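MutT/nudix family protein (Listeria innocua, PDB 3I9X) probably acts as a hydrolase of the Nudix family, the crystallised chain comprising the Nudix domain of a longer protein. Local coordinates at residues T94-F107 and I119-L132. Numbering follows the deposited sequence.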
loop_
_atom_site.group_PDB
_atom_site.type_symbol
_atom_site.label_atom_id
_atom_site.label_comp_id
_atom_site.label_asym_id
_atom_site.label_seq_id
_atom_site.Cartn_x
_atom_site.Cartn_y
_atom_site.Cartn_z
ATOM N N THR A 94 9.700 17.995 11.457
ATOM C CA THR A 94 10.674 18.836 10.736
ATOM C C THR A 94 10.220 20.215 10.243
ATOM O O THR A 94 11.038 20.931 9.665
ATOM C CB THR A 94 11.206 18.100 9.474
ATOM O OG1 THR A 94 10.345 18.359 8.357
ATOM C CG2 THR A 94 11.311 16.618 9.726
ATOM N N SER A 95 8.940 20.564 10.428
ATOM C CA SER A 95 8.339 21.812 9.899
ATOM C C SER A 95 8.370 21.958 8.377
ATOM O O SER A 95 8.072 23.025 7.864
ATOM C CB SER A 95 8.974 23.066 10.544
ATOM O OG SER A 95 8.745 23.090 11.946
ATOM N N LEU A 96 8.711 20.902 7.639
ATOM C CA LEU A 96 8.614 20.962 6.179
ATOM C C LEU A 96 7.162 20.737 5.743
ATOM O O LEU A 96 6.442 19.963 6.360
ATOM C CB LEU A 96 9.552 19.942 5.521
ATOM C CG LEU A 96 11.041 20.295 5.629
ATOM C CD1 LEU A 96 11.890 19.049 5.441
ATOM C CD2 LEU A 96 11.413 21.403 4.635
ATOM N N THR A 97 6.778 21.386 4.644
ATOM C CA THR A 97 5.381 21.609 4.298
ATOM C C THR A 97 5.031 21.408 2.813
ATOM O O THR A 97 3.904 21.054 2.462
ATOM C CB THR A 97 4.980 23.049 4.740
ATOM O OG1 THR A 97 3.720 22.995 5.427
ATOM C CG2 THR A 97 4.920 24.042 3.553
ATOM N N ASP A 98 5.977 21.634 1.918
ATOM C CA ASP A 98 5.654 21.530 0.501
ATOM C C ASP A 98 6.410 20.345 -0.089
ATOM O O ASP A 98 6.998 20.475 -1.172
ATOM C CB ASP A 98 6.037 22.850 -0.213
ATOM N N ILE A 99 6.400 19.201 0.629
ATOM C CA ILE A 99 7.232 18.036 0.270
ATOM C C ILE A 99 6.391 16.862 -0.206
ATOM O O ILE A 99 5.632 16.281 0.561
ATOM C CB ILE A 99 8.147 17.568 1.450
ATOM C CG1 ILE A 99 9.044 18.715 1.932
ATOM C CG2 ILE A 99 9.034 16.409 1.009
ATOM C CD1 ILE A 99 10.078 19.224 0.858
ATOM N N PRO A 100 6.525 16.515 -1.486
ATOM C CA PRO A 100 5.856 15.305 -1.944
ATOM C C PRO A 100 6.527 14.060 -1.378
ATOM O O PRO A 100 7.748 13.936 -1.373
ATOM C CB PRO A 100 5.981 15.366 -3.475
ATOM C CG PRO A 100 6.357 16.793 -3.795
ATOM C CD PRO A 100 7.171 17.230 -2.599
ATOM N N LEU A 101 5.668 13.200 -0.870
ATOM C CA LEU A 101 5.985 11.940 -0.253
ATOM C C LEU A 101 5.713 10.872 -1.292
ATOM O O LEU A 101 4.609 10.848 -1.866
ATOM C CB LEU A 101 5.057 11.749 0.936
ATOM C CG LEU A 101 5.277 12.696 2.135
ATOM C CD1 LEU A 101 4.202 12.442 3.140
ATOM C CD2 LEU A 101 6.638 12.464 2.779
ATOM N N ILE A 102 6.729 10.054 -1.589
ATOM C CA ILE A 102 6.632 9.014 -2.591
ATOM C C ILE A 102 6.268 7.658 -1.911
ATOM O O ILE A 102 6.976 7.182 -1.041
ATOM C CB ILE A 102 7.960 8.880 -3.347
ATOM C CG1 ILE A 102 8.417 10.263 -3.877
ATOM C CG2 ILE A 102 7.887 7.746 -4.461
ATOM C CD1 ILE A 102 7.341 11.013 -4.719
ATOM N N PRO A 103 5.135 7.056 -2.290
ATOM C CA PRO A 103 4.788 5.760 -1.659
ATOM C C PRO A 103 5.725 4.703 -2.168
ATOM O O PRO A 103 6.064 4.727 -3.358
ATOM C CB PRO A 103 3.367 5.477 -2.133
ATOM C CG PRO A 103 2.984 6.579 -3.129
ATOM C CD PRO A 103 4.070 7.617 -3.145
ATOM N N PHE A 104 6.217 3.819 -1.313
ATOM C CA PHE A 104 7.035 2.754 -1.884
ATOM C C PHE A 104 6.665 1.378 -1.458
ATOM O O PHE A 104 7.169 0.412 -2.042
ATOM C CB PHE A 104 8.553 2.978 -1.709
ATOM C CG PHE A 104 9.025 2.816 -0.310
ATOM C CD1 PHE A 104 9.530 1.621 0.117
ATOM C CD2 PHE A 104 8.952 3.844 0.574
ATOM C CE1 PHE A 104 9.934 1.461 1.396
ATOM C CE2 PHE A 104 9.407 3.682 1.910
ATOM C CZ PHE A 104 9.888 2.507 2.297
ATOM N N GLY A 105 5.852 1.255 -0.430
ATOM C CA GLY A 105 5.174 -0.030 -0.235
ATOM C C GLY A 105 4.152 -0.100 0.871
ATOM O O GLY A 105 3.711 0.921 1.435
ATOM N N VAL A 106 3.735 -1.329 1.111
ATOM C CA VAL A 106 2.937 -1.696 2.266
ATOM C C VAL A 106 3.766 -2.774 2.985
ATOM O O VAL A 106 4.374 -3.609 2.348
ATOM C CB VAL A 106 1.548 -2.166 1.829
ATOM C CG1 VAL A 106 0.718 -2.493 2.984
ATOM C CG2 VAL A 106 0.860 -1.034 1.036
ATOM N N PHE A 107 3.845 -2.688 4.295
ATOM C CA PHE A 107 4.526 -3.677 5.097
ATOM C C PHE A 107 3.449 -4.258 5.959
ATOM O O PHE A 107 2.904 -3.572 6.790
ATOM C CB PHE A 107 5.680 -3.041 5.863
ATOM C CG PHE A 107 6.773 -2.652 4.962
ATOM C CD1 PHE A 107 7.828 -3.525 4.718
ATOM C CD2 PHE A 107 6.663 -1.500 4.226
ATOM C CE1 PHE A 107 8.812 -3.180 3.789
ATOM C CE2 PHE A 107 7.626 -1.148 3.297
ATOM C CZ PHE A 107 8.702 -1.981 3.091
ATOM N N ILE A 119 -0.587 -2.735 9.940
ATOM C CA ILE A 119 -0.275 -2.604 8.532
ATOM C C ILE A 119 0.348 -1.230 8.357
ATOM O O ILE A 119 -0.225 -0.211 8.819
ATOM C CB ILE A 119 -1.550 -2.711 7.701
ATOM C CG1 ILE A 119 -2.161 -4.121 7.858
ATOM C CG2 ILE A 119 -1.287 -2.400 6.233
ATOM C CD1 ILE A 119 -3.704 -4.078 7.920
ATOM N N SER A 120 1.553 -1.218 7.779
ATOM C CA SER A 120 2.274 0.016 7.519
ATOM C C SER A 120 2.261 0.422 6.053
ATOM O O SER A 120 2.666 -0.339 5.212
ATOM C CB SER A 120 3.732 -0.119 7.950
ATOM O OG SER A 120 4.499 0.873 7.306
ATOM N N ARG A 121 1.856 1.653 5.785
ATOM C CA ARG A 121 1.990 2.291 4.500
ATOM C C ARG A 121 3.275 3.136 4.518
ATOM O O ARG A 121 3.438 4.071 5.305
ATOM C CB ARG A 121 0.731 3.125 4.233
ATOM C CG ARG A 121 0.626 3.902 2.878
ATOM C CD ARG A 121 1.163 3.181 1.775
ATOM N NE ARG A 121 0.688 3.653 0.486
ATOM C CZ ARG A 121 1.120 3.178 -0.684
ATOM N NH1 ARG A 121 2.051 2.234 -0.730
ATOM N NH2 ARG A 121 0.597 3.640 -1.824
ATOM N N ALA A 122 4.221 2.783 3.672
ATOM C CA ALA A 122 5.528 3.402 3.739
ATOM C C ALA A 122 5.772 4.396 2.601
ATOM O O ALA A 122 5.387 4.156 1.451
ATOM C CB ALA A 122 6.558 2.352 3.769
ATOM N N PHE A 123 6.357 5.523 2.942
ATOM C CA PHE A 123 6.651 6.573 1.997
ATOM C C PHE A 123 8.126 6.932 2.137
ATOM O O PHE A 123 8.690 6.775 3.246
ATOM C CB PHE A 123 5.854 7.833 2.338
ATOM C CG PHE A 123 4.334 7.679 2.260
ATOM C CD1 PHE A 123 3.625 8.070 1.109
ATOM C CD2 PHE A 123 3.612 7.262 3.369
ATOM C CE1 PHE A 123 2.239 7.968 1.033
ATOM C CE2 PHE A 123 2.214 7.161 3.320
ATOM C CZ PHE A 123 1.527 7.502 2.144
ATOM N N TYR A 124 8.746 7.437 1.070
ATOM C CA TYR A 124 9.995 8.185 1.236
ATOM C C TYR A 124 9.903 9.635 0.805
ATOM O O TYR A 124 9.047 10.002 0.033
ATOM C CB TYR A 124 11.146 7.536 0.500
ATOM C CG TYR A 124 11.185 7.603 -1.026
ATOM C CD1 TYR A 124 11.685 8.709 -1.691
ATOM C CD2 TYR A 124 10.831 6.502 -1.777
ATOM C CE1 TYR A 124 11.801 8.716 -3.087
ATOM C CE2 TYR A 124 10.920 6.498 -3.166
ATOM C CZ TYR A 124 11.410 7.602 -3.817
ATOM O OH TYR A 124 11.479 7.570 -5.200
ATOM N N ALA A 125 10.814 10.442 1.309
ATOM C CA ALA A 125 10.961 11.827 0.883
ATOM C C ALA A 125 12.448 12.161 0.831
ATOM O O ALA A 125 13.251 11.612 1.612
ATOM C CB ALA A 125 10.251 12.759 1.854
ATOM N N ILE A 126 12.800 13.062 -0.087
ATOM C CA ILE A 126 14.142 13.614 -0.200
ATOM C C ILE A 126 14.082 15.103 0.106
ATOM O O ILE A 126 13.513 15.873 -0.642
ATOM C CB ILE A 126 14.733 13.353 -1.569
ATOM C CG1 ILE A 126 14.796 11.855 -1.822
ATOM C CG2 ILE A 126 16.163 13.954 -1.703
ATOM C CD1 ILE A 126 14.812 11.510 -3.269
ATOM N N VAL A 127 14.631 15.512 1.242
ATOM C CA VAL A 127 14.497 16.889 1.680
ATOM C C VAL A 127 15.885 17.510 1.768
ATOM O O VAL A 127 16.875 16.805 1.635
ATOM C CB VAL A 127 13.709 16.962 2.985
ATOM C CG1 VAL A 127 12.425 16.116 2.858
ATOM C CG2 VAL A 127 14.557 16.476 4.163
ATOM N N PRO A 128 15.957 18.848 1.886
ATOM C CA PRO A 128 17.244 19.479 2.061
ATOM C C PRO A 128 17.815 19.105 3.419
ATOM O O PRO A 128 17.062 18.899 4.376
ATOM C CB PRO A 128 16.932 20.995 1.959
ATOM C CG PRO A 128 15.647 21.074 1.173
ATOM C CD PRO A 128 14.886 19.854 1.708
ATOM N N PRO A 129 19.144 19.032 3.503
ATOM C CA PRO A 129 19.788 18.486 4.697
ATOM C C PRO A 129 19.563 19.299 5.945
ATOM O O PRO A 129 19.624 18.739 7.037
ATOM C CB PRO A 129 21.279 18.434 4.321
ATOM C CG PRO A 129 21.435 19.336 3.166
ATOM C CD PRO A 129 20.112 19.464 2.475
ATOM N N GLU A 130 19.272 20.595 5.805
ATOM C CA GLU A 130 19.290 21.487 6.959
ATOM C C GLU A 130 18.198 21.203 8.002
ATOM O O GLU A 130 18.470 21.199 9.178
ATOM C CB GLU A 130 19.264 22.970 6.513
ATOM C CG GLU A 130 20.591 23.466 5.822
ATOM C CD GLU A 130 20.678 23.164 4.306
ATOM O OE1 GLU A 130 19.626 22.799 3.685
ATOM O OE2 GLU A 130 21.819 23.301 3.744
ATOM N N ALA A 131 16.964 20.962 7.577
ATOM C CA ALA A 131 15.903 20.578 8.512
ATOM C C ALA A 131 16.201 19.269 9.262
ATOM O O ALA A 131 15.877 19.137 10.439
ATOM C CB ALA A 131 14.612 20.432 7.772
ATOM N N LEU A 132 16.796 18.299 8.586
ATOM C CA LEU A 132 17.143 17.028 9.242
ATOM C C LEU A 132 18.287 17.214 10.237
ATOM O O LEU A 132 18.228 16.685 11.330
ATOM C CB LEU A 132 17.487 15.947 8.211
ATOM C CG LEU A 132 16.433 15.712 7.146
ATOM C CD1 LEU A 132 16.689 14.386 6.371
ATOM C CD2 LEU A 132 15.033 15.784 7.774
HETATM O O HOH W 1 10.599 13.680 -1.899
#
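Gly105 O is gripped from opposite faces of its carbonyl plane, by Ala122 N at 3.0 Å and by Arg121 NH1, also at 3.0 Å. The arginine comes in steeply, 66° out of that plane, although the oxygen lies almost within the plane of the guanidinium. Its chain starts with CG anti to the backbone N and bends at chi2 (38°), which folds the guanidinium back over the neighbouring strand; Pro103 CB rests over one face of the guanidinium, 3.3 Å from Arg121 NH2. Beside this bond the register slips by one residue: Phe104 N donates to Ala122 O at 2.9 Å, while Gly105 N reaches the same oxygen only weakly, a classic beta bulge. On the face carrying Ile102 and Tyr124, Ile102 CB sits over the centre of the tyrosine ring, 3.7 Å from its centroid, in a CH-pi contact. The Phe104 ring turns one face to Ala122 CB and its edge to the backbone at Phe123 and Tyr124, and helix 161-177 packs against both aromatic rings. Past the Ile102-Tyr124 pair, a water bridges Pro100 O and Ile126 N, and Leu96 CD1 wedges against Val127 and Ala131. Phe123, with Leu101 CB near its ring, faces helix 82-94 instead. The whole is a bulged antiparallel hairpin, strands 102-107 and 118-126, within the alpha/beta/alpha sandwich of the Nudix fold.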